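Local coordinates for selenium-binding protein (Sulfolobus tokodaii, PDB 2ECE) that is of unknown function but, as a beta-propeller of the selenium-binding protein family, may bind selenium, at residues Ala46-Ile60 with Glu430-Ala442. Residues are numbered along the deposited sequence; the frame is centred on the assembly and turned at random.
Sequences AVVDVNPKSETYSKI and EIDKEFFVDFGEA
Ser58 OG lies over one face of the Phe435 ring, offset toward its rim, while Tyr57 CZ, 3.7 Å from Phe435 CD2, meets that ring at its edge. The Tyr57 ring has Pro52 CA over the centre of one face and Ser58 CB near the rim of the other; the two aromatic planes stand oblique, at 58°. Val437 CG1 covers one face of the Phe439 ring near its rim. This is the interface between two neighbouring blades of the beta-propeller: strand 44-49 and the turn after it belong to one four-stranded blade, strand 429-438 is the outermost strand of the next. Farther along, Val48 CG1 and Val437 CG2 meet tip to tip at 3.9 Å, and Ile60 CD1 comes obliquely to Phe439 CD1 at 3.7 Å. Because Phe435 carries CG anti to its backbone N (chi1 -173°), its ring swings in to Val50 CG2, 3.7 Å from Phe435 CE2. A serine in place of this phenylalanine would probably open a gap among Val48, Val50, Tyr57 and Ser58, leaving these without their shared apolar partner. Tyr57 OH also bonds to Lys420, and through a water it reaches Asp432 OD2, which accepts from Phe435 N. Phe436 N donates a nearly straight hydrogen bond (168°) to Ser58 OG, 3.0 Å away.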
ATOM      1  N   ALA A  46      -1.819  -4.780  15.009  1.00 21.50           N
ATOM      2  CA  ALA A  46      -1.939  -3.950  16.196  1.00 21.23           C
ATOM      3  C   ALA A  46      -3.178  -3.085  16.089  1.00 22.40           C
ATOM      4  O   ALA A  46      -3.501  -2.583  15.010  1.00 21.70           O
ATOM      5  CB  ALA A  46      -0.706  -3.079  16.348  1.00 22.62           C
ATOM      6  N   VAL A  47      -3.879  -2.928  17.209  1.00 22.78           N
ATOM      7  CA  VAL A  47      -5.071  -2.096  17.247  1.00 22.25           C
ATOM      8  C   VAL A  47      -4.682  -0.819  17.981  1.00 21.86           C
ATOM      9  O   VAL A  47      -4.403  -0.847  19.178  1.00 23.79           O
ATOM     10  CB  VAL A  47      -6.226  -2.785  18.001  1.00 21.09           C
ATOM     11  CG1 VAL A  47      -7.458  -1.896  17.974  1.00 20.83           C
ATOM     12  CG2 VAL A  47      -6.535  -4.134  17.360  1.00 19.43           C
ATOM     13  N   VAL A  48      -4.654   0.293  17.254  1.00 22.06           N
ATOM     14  CA  VAL A  48      -4.283   1.582  17.821  1.00 22.44           C
ATOM     15  C   VAL A  48      -5.485   2.508  17.998  1.00 24.11           C
ATOM     16  O   VAL A  48      -6.262   2.724  17.055  1.00 22.22           O
ATOM     17  CB  VAL A  48      -3.235   2.293  16.934  1.00 22.42           C
ATOM     18  CG1 VAL A  48      -2.901   3.658  17.511  1.00 23.48           C
ATOM     19  CG2 VAL A  48      -1.973   1.444  16.841  1.00 22.53           C
ATOM     20  N   ASP A  49      -5.631   3.035  19.216  1.00 23.68           N
ATOM     21  CA  ASP A  49      -6.718   3.955  19.542  1.00 25.02           C
ATOM     22  C   ASP A  49      -6.290   5.274  18.936  1.00 24.51           C
ATOM     23  O   ASP A  49      -5.265   5.860  19.306  1.00 24.82           O
ATOM     24  CB  ASP A  49      -6.894   4.123  21.055  1.00 26.01           C
ATOM     25  CG  ASP A  49      -8.186   4.848  21.411  1.00 28.11           C
ATOM     26  OD1 ASP A  49      -8.588   5.763  20.653  1.00 24.04           O
ATOM     27  OD2 ASP A  49      -8.797   4.502  22.449  1.00 29.85           O
ATOM     28  N   VAL A  50      -7.099   5.746  18.005  1.00 24.82           N
ATOM     29  CA  VAL A  50      -6.783   6.949  17.285  1.00 24.60           C
ATOM     30  C   VAL A  50      -7.731   8.141  17.505  1.00 25.35           C
ATOM     31  O   VAL A  50      -7.658   9.142  16.792  1.00 24.26           O
ATOM     32  CB  VAL A  50      -6.629   6.539  15.788  1.00 27.37           C
ATOM     33  CG1 VAL A  50      -7.635   7.222  14.901  1.00 26.22           C
ATOM     34  CG2 VAL A  50      -5.208   6.771  15.347  1.00 26.38           C
ATOM     35  N   ASN A  51      -8.578   8.034  18.528  1.00 26.80           N
ATOM     36  CA  ASN A  51      -9.553   9.067  18.912  1.00 28.23           C
ATOM     37  C   ASN A  51      -8.950   9.948  20.021  1.00 28.36           C
ATOM     38  O   ASN A  51      -8.719   9.473  21.129  1.00 27.05           O
ATOM     39  CB  ASN A  51     -10.817   8.389  19.453  1.00 29.17           C
ATOM     40  CG  ASN A  51     -11.952   9.363  19.723  1.00 33.06           C
ATOM     41  OD1 ASN A  51     -11.736  10.537  20.043  1.00 32.75           O
ATOM     42  ND2 ASN A  51     -13.180   8.865  19.617  1.00 33.52           N
ATOM     43  N   PRO A  52      -8.709  11.243  19.742  1.00 30.33           N
ATOM     44  CA  PRO A  52      -8.131  12.201  20.700  1.00 32.97           C
ATOM     45  C   PRO A  52      -8.865  12.324  22.034  1.00 34.17           C
ATOM     46  O   PRO A  52      -8.263  12.662  23.055  1.00 35.49           O
ATOM     47  CB  PRO A  52      -8.147  13.516  19.922  1.00 32.23           C
ATOM     48  CG  PRO A  52      -8.001  13.063  18.511  1.00 31.86           C
ATOM     49  CD  PRO A  52      -8.963  11.907  18.455  1.00 30.47           C
ATOM     50  N   LYS A  53     -10.163  12.045  22.022  1.00 35.85           N
ATOM     51  CA  LYS A  53     -10.968  12.140  23.230  1.00 37.21           C
ATOM     52  C   LYS A  53     -10.893  10.893  24.101  1.00 37.40           C
ATOM     53  O   LYS A  53     -11.316  10.910  25.259  1.00 37.27           O
ATOM     54  CB  LYS A  53     -12.424  12.426  22.864  1.00 39.64           C
ATOM     55  CG  LYS A  53     -12.681  13.855  22.399  1.00 42.60           C
ATOM     56  CD  LYS A  53     -14.096  14.020  21.846  1.00 45.48           C
ATOM     57  CE  LYS A  53     -15.153  13.466  22.800  1.00 47.85           C
ATOM     58  NZ  LYS A  53     -15.151  14.158  24.122  1.00 48.64           N
ATOM     59  N   SER A  54     -10.354   9.812  23.551  1.00 35.87           N
ATOM     60  CA  SER A  54     -10.241   8.571  24.303  1.00 34.86           C
ATOM     61  C   SER A  54      -9.118   8.627  25.319  1.00 34.53           C
ATOM     62  O   SER A  54      -8.105   9.291  25.109  1.00 34.55           O
ATOM     63  CB  SER A  54     -10.000   7.390  23.362  1.00 34.00           C
ATOM     64  OG  SER A  54      -9.733   6.215  24.111  1.00 32.46           O
ATOM     65  N   GLU A  55      -9.297   7.914  26.425  1.00 34.86           N
ATOM     66  CA  GLU A  55      -8.281   7.883  27.461  1.00 36.69           C
ATOM     67  C   GLU A  55      -7.108   6.991  27.062  1.00 35.46           C
ATOM     68  O   GLU A  55      -6.049   7.024  27.692  1.00 35.66           O
ATOM     69  CB  GLU A  55      -8.909   7.439  28.784  1.00 39.53           C
ATOM     70  CG  GLU A  55      -9.841   8.514  29.346  1.00 45.43           C
ATOM     71  CD  GLU A  55     -10.605   8.077  30.575  1.00 47.96           C
ATOM     72  OE1 GLU A  55     -11.240   8.947  31.210  1.00 50.97           O
ATOM     73  OE2 GLU A  55     -10.583   6.872  30.905  1.00 50.11           O
ATOM     74  N   THR A  56      -7.294   6.197  26.008  1.00 33.16           N
ATOM     75  CA  THR A  56      -6.221   5.339  25.518  1.00 30.52           C
ATOM     76  C   THR A  56      -5.784   5.814  24.133  1.00 29.63           C
ATOM     77  O   THR A  56      -5.347   5.025  23.297  1.00 29.48           O
ATOM     78  CB  THR A  56      -6.642   3.848  25.453  1.00 30.07           C
ATOM     79  OG1 THR A  56      -7.919   3.719  24.816  1.00 28.27           O
ATOM     80  CG2 THR A  56      -6.694   3.257  26.852  1.00 29.67           C
ATOM     81  N   TYR A  57      -5.901   7.120  23.910  1.00 28.20           N
ATOM     82  CA  TYR A  57      -5.519   7.737  22.643  1.00 27.41           C
ATOM     83  C   TYR A  57      -4.027   7.533  22.376  1.00 26.96           C
ATOM     84  O   TYR A  57      -3.206   7.672  23.281  1.00 26.70           O
ATOM     85  CB  TYR A  57      -5.851   9.233  22.691  1.00 27.37           C
ATOM     86  CG  TYR A  57      -5.335  10.053  21.527  1.00 26.46           C
ATOM     87  CD1 TYR A  57      -5.714   9.766  20.214  1.00 26.82           C
ATOM     88  CD2 TYR A  57      -4.486  11.139  21.744  1.00 26.61           C
ATOM     89  CE1 TYR A  57      -5.263  10.545  19.147  1.00 26.14           C
ATOM     90  CE2 TYR A  57      -4.031  11.918  20.690  1.00 26.90           C
ATOM     91  CZ  TYR A  57      -4.422  11.617  19.393  1.00 25.38           C
ATOM     92  OH  TYR A  57      -3.969  12.391  18.352  1.00 25.06           O
ATOM     93  N   SER A  58      -3.690   7.191  21.135  1.00 26.87           N
ATOM     94  CA  SER A  58      -2.304   6.969  20.717  1.00 25.96           C
ATOM     95  C   SER A  58      -1.640   5.780  21.408  1.00 26.58           C
ATOM     96  O   SER A  58      -0.414   5.740  21.564  1.00 27.19           O
ATOM     97  CB  SER A  58      -1.470   8.232  20.960  1.00 27.92           C
ATOM     98  OG  SER A  58      -0.200   8.131  20.335  1.00 28.75           O
ATOM     99  N   LYS A  59      -2.452   4.808  21.814  1.00 26.01           N
ATOM    100  CA  LYS A  59      -1.956   3.612  22.481  1.00 26.76           C
ATOM    101  C   LYS A  59      -2.351   2.353  21.729  1.00 26.70           C
ATOM    102  O   LYS A  59      -3.397   2.313  21.087  1.00 26.32           O
ATOM    103  CB  LYS A  59      -2.548   3.486  23.880  1.00 27.96           C
ATOM    104  CG  LYS A  59      -1.888   4.268  24.992  1.00 31.77           C
ATOM    105  CD  LYS A  59      -2.565   3.855  26.291  1.00 33.10           C
ATOM    106  CE  LYS A  59      -1.855   4.350  27.532  1.00 34.21           C
ATOM    107  NZ  LYS A  59      -2.629   3.925  28.728  1.00 36.53           N
ATOM    108  N   ILE A  60      -1.517   1.320  21.819  1.00 26.37           N
ATOM    109  CA  ILE A  60      -1.849   0.044  21.203  1.00 25.89           C
ATOM    110  C   ILE A  60      -2.734  -0.572  22.275  1.00 26.30           C
ATOM    111  O   ILE A  60      -2.275  -0.826  23.388  1.00 27.28           O
ATOM    112  CB  ILE A  60      -0.615  -0.844  21.024  1.00 25.35           C
ATOM    113  CG1 ILE A  60       0.338  -0.217  20.007  1.00 26.01           C
ATOM    114  CG2 ILE A  60      -1.048  -2.235  20.594  1.00 27.19           C
ATOM    115  CD1 ILE A  60       1.723  -0.844  19.994  1.00 26.42           C
ATOM    116  N   GLU A 430       1.703  19.280   8.530  1.00 30.85           N
ATOM    117  CA  GLU A 430       2.427  19.415   9.796  1.00 32.31           C
ATOM    118  C   GLU A 430       2.472  18.079  10.532  1.00 31.73           C
ATOM    119  O   GLU A 430       1.567  17.255  10.397  1.00 31.56           O
ATOM    120  CB  GLU A 430       1.741  20.434  10.715  1.00 34.28           C
ATOM    121  CG  GLU A 430       1.728  21.882  10.227  1.00 37.48           C
ATOM    122  CD  GLU A 430       3.113  22.497  10.159  1.00 38.97           C
ATOM    123  OE1 GLU A 430       3.967  22.151  11.006  1.00 37.30           O
ATOM    124  OE2 GLU A 430       3.340  23.340   9.263  1.00 41.15           O
ATOM    125  N   ILE A 431       3.523  17.873  11.317  1.00 30.21           N
ATOM    126  CA  ILE A 431       3.661  16.650  12.100  1.00 29.64           C
ATOM    127  C   ILE A 431       2.909  16.861  13.408  1.00 29.93           C
ATOM    128  O   ILE A 431       3.121  17.862  14.089  1.00 30.35           O
ATOM    129  CB  ILE A 431       5.136  16.358  12.457  1.00 28.51           C
ATOM    130  CG1 ILE A 431       5.975  16.214  11.189  1.00 26.36           C
ATOM    131  CG2 ILE A 431       5.229  15.095  13.286  1.00 28.96           C
ATOM    132  CD1 ILE A 431       7.475  16.226  11.457  1.00 23.45           C
ATOM    133  N   ASP A 432       2.023  15.942  13.763  1.00 30.40           N
ATOM    134  CA  ASP A 432       1.313  16.091  15.022  1.00 31.01           C
ATOM    135  C   ASP A 432       2.348  15.768  16.092  1.00 32.06           C
ATOM    136  O   ASP A 432       2.949  14.697  16.072  1.00 31.08           O
ATOM    137  CB  ASP A 432       0.151  15.108  15.124  1.00 32.11           C
ATOM    138  CG  ASP A 432      -0.760  15.417  16.293  1.00 34.11           C
ATOM    139  OD1 ASP A 432      -1.621  16.306  16.148  1.00 37.07           O
ATOM    140  OD2 ASP A 432      -0.608  14.789  17.360  1.00 34.08           O
ATOM    141  N   LYS A 433       2.559  16.697  17.016  1.00 33.07           N
ATOM    142  CA  LYS A 433       3.540  16.514  18.080  1.00 34.42           C
ATOM    143  C   LYS A 433       3.104  15.504  19.139  1.00 33.20           C
ATOM    144  O   LYS A 433       3.904  14.685  19.591  1.00 33.20           O
ATOM    145  CB  LYS A 433       3.828  17.864  18.755  1.00 36.34           C
ATOM    146  CG  LYS A 433       4.868  17.801  19.866  1.00 40.36           C
ATOM    147  CD  LYS A 433       4.757  19.012  20.785  1.00 44.89           C
ATOM    148  CE  LYS A 433       5.764  18.947  21.927  1.00 46.03           C
ATOM    149  NZ  LYS A 433       5.609  17.711  22.754  1.00 47.13           N
ATOM    150  N   GLU A 434       1.832  15.554  19.517  1.00 33.44           N
ATOM    151  CA  GLU A 434       1.293  14.679  20.553  1.00 33.85           C
ATOM    152  C   GLU A 434       1.172  13.192  20.215  1.00 32.47           C
ATOM    153  O   GLU A 434       1.492  12.337  21.045  1.00 32.99           O
ATOM    154  CB  GLU A 434      -0.075  15.199  21.004  1.00 38.54           C
ATOM    155  CG  GLU A 434      -0.151  16.720  21.120  1.00 44.41           C
ATOM    156  CD  GLU A 434      -0.459  17.394  19.791  1.00 47.95           C
ATOM    157  OE1 GLU A 434      -1.615  17.286  19.317  1.00 50.55           O
ATOM    158  OE2 GLU A 434       0.452  18.029  19.213  1.00 50.08           O
ATOM    159  N   PHE A 435       0.713  12.878  19.005  1.00 30.72           N
ATOM    160  CA  PHE A 435       0.526  11.484  18.599  1.00 27.78           C
ATOM    161  C   PHE A 435       1.803  10.730  18.231  1.00 26.13           C
ATOM    162  O   PHE A 435       2.649  11.238  17.496  1.00 24.74           O
ATOM    163  CB  PHE A 435      -0.460  11.411  17.423  1.00 27.79           C
ATOM    164  CG  PHE A 435      -0.849  10.010  17.044  1.00 27.25           C
ATOM    165  CD1 PHE A 435      -0.046   9.250  16.195  1.00 27.40           C
ATOM    166  CD2 PHE A 435      -2.002   9.435  17.569  1.00 26.12           C
ATOM    167  CE1 PHE A 435      -0.390   7.927  15.875  1.00 27.58           C
ATOM    168  CE2 PHE A 435      -2.355   8.117  17.260  1.00 28.32           C
ATOM    169  CZ  PHE A 435      -1.548   7.363  16.411  1.00 26.04           C
ATOM    170  N   PHE A 436       1.931   9.510  18.747  1.00 25.76           N
ATOM    171  CA  PHE A 436       3.085   8.673  18.438  1.00 24.76           C
ATOM    172  C   PHE A 436       2.945   7.264  18.977  1.00 24.02           C
ATOM    173  O   PHE A 436       2.554   7.057  20.124  1.00 23.61           O
ATOM    174  CB  PHE A 436       4.381   9.277  18.992  1.00 25.18           C
ATOM    175  CG  PHE A 436       5.630   8.632  18.441  1.00 23.38           C
ATOM    176  CD1 PHE A 436       6.349   7.697  19.183  1.00 24.02           C
ATOM    177  CD2 PHE A 436       6.061   8.939  17.162  1.00 22.95           C
ATOM    178  CE1 PHE A 436       7.480   7.082  18.649  1.00 23.68           C
ATOM    179  CE2 PHE A 436       7.188   8.332  16.616  1.00 23.39           C
ATOM    180  CZ  PHE A 436       7.900   7.403  17.358  1.00 24.28           C
ATOM    181  N   VAL A 437       3.257   6.295  18.125  1.00 23.05           N
ATOM    182  CA  VAL A 437       3.227   4.905  18.519  1.00 23.41           C
ATOM    183  C   VAL A 437       4.602   4.351  18.190  1.00 23.83           C
ATOM    184  O   VAL A 437       5.101   4.508  17.069  1.00 23.76           O
ATOM    185  CB  VAL A 437       2.169   4.094  17.741  1.00 24.64           C
ATOM    186  CG1 VAL A 437       2.138   2.662  18.254  1.00 20.74           C
ATOM    187  CG2 VAL A 437       0.804   4.745  17.889  1.00 23.74           C
ATOM    188  N   ASP A 438       5.221   3.746  19.191  1.00 24.27           N
ATOM    189  CA  ASP A 438       6.523   3.125  19.047  1.00 24.69           C
ATOM    190  C   ASP A 438       6.224   1.635  19.195  1.00 23.26           C
ATOM    191  O   ASP A 438       5.729   1.194  20.229  1.00 22.91           O
ATOM    192  CB  ASP A 438       7.458   3.639  20.149  1.00 29.97           C
ATOM    193  CG  ASP A 438       8.515   2.632  20.543  1.00 33.60           C
ATOM    194  OD1 ASP A 438       9.005   1.888  19.666  1.00 33.49           O
ATOM    195  OD2 ASP A 438       8.865   2.600  21.743  1.00 38.76           O
ATOM    196  N   PHE A 439       6.500   0.866  18.150  1.00 22.84           N
ATOM    197  CA  PHE A 439       6.207  -0.562  18.170  1.00 22.37           C
ATOM    198  C   PHE A 439       7.320  -1.429  18.755  1.00 24.38           C
ATOM    199  O   PHE A 439       7.312  -2.653  18.597  1.00 23.98           O
ATOM    200  CB  PHE A 439       5.847  -1.014  16.753  1.00 22.39           C
ATOM    201  CG  PHE A 439       4.557  -0.416  16.243  1.00 23.70           C
ATOM    202  CD1 PHE A 439       3.327  -0.922  16.659  1.00 21.38           C
ATOM    203  CD2 PHE A 439       4.571   0.675  15.380  1.00 22.22           C
ATOM    204  CE1 PHE A 439       2.132  -0.350  16.223  1.00 21.86           C
ATOM    205  CE2 PHE A 439       3.380   1.252  14.940  1.00 22.80           C
ATOM    206  CZ  PHE A 439       2.158   0.739  15.363  1.00 21.73           C
ATOM    207  N   GLY A 440       8.269  -0.795  19.439  1.00 24.63           N
ATOM    208  CA  GLY A 440       9.360  -1.539  20.055  1.00 26.06           C
ATOM    209  C   GLY A 440      10.326  -2.132  19.050  1.00 24.92           C
ATOM    210  O   GLY A 440      10.962  -1.400  18.301  1.00 26.06           O
ATOM    211  N   GLU A 441      10.442  -3.457  19.030  1.00 25.93           N
ATOM    212  CA  GLU A 441      11.346  -4.117  18.090  1.00 26.51           C
ATOM    213  C   GLU A 441      10.588  -4.600  16.854  1.00 25.22           C
ATOM    214  O   GLU A 441      11.188  -5.100  15.900  1.00 23.55           O
ATOM    215  CB  GLU A 441      12.041  -5.307  18.762  1.00 27.61           C
ATOM    216  CG  GLU A 441      12.924  -4.954  19.961  1.00 34.12           C
ATOM    217  CD  GLU A 441      14.131  -4.108  19.586  1.00 37.69           C
ATOM    218  OE1 GLU A 441      14.818  -4.446  18.597  1.00 39.99           O
ATOM    219  OE2 GLU A 441      14.404  -3.110  20.288  1.00 41.24           O
ATOM    220  N   ALA A 442       9.265  -4.463  16.880  1.00 22.70           N
ATOM    221  CA  ALA A 442       8.438  -4.872  15.745  1.00 21.96           C
ATOM    222  C   ALA A 442       8.432  -3.737  14.723  1.00 21.63           C
ATOM    223  O   ALA A 442       8.639  -2.581  15.086  1.00 20.93           O
ATOM    224  CB  ALA A 442       7.012  -5.166  16.210  1.00 22.02           C
TER
HETATM  225  O   HOH W   1      -2.749  14.585  18.997  1.00 32.80           O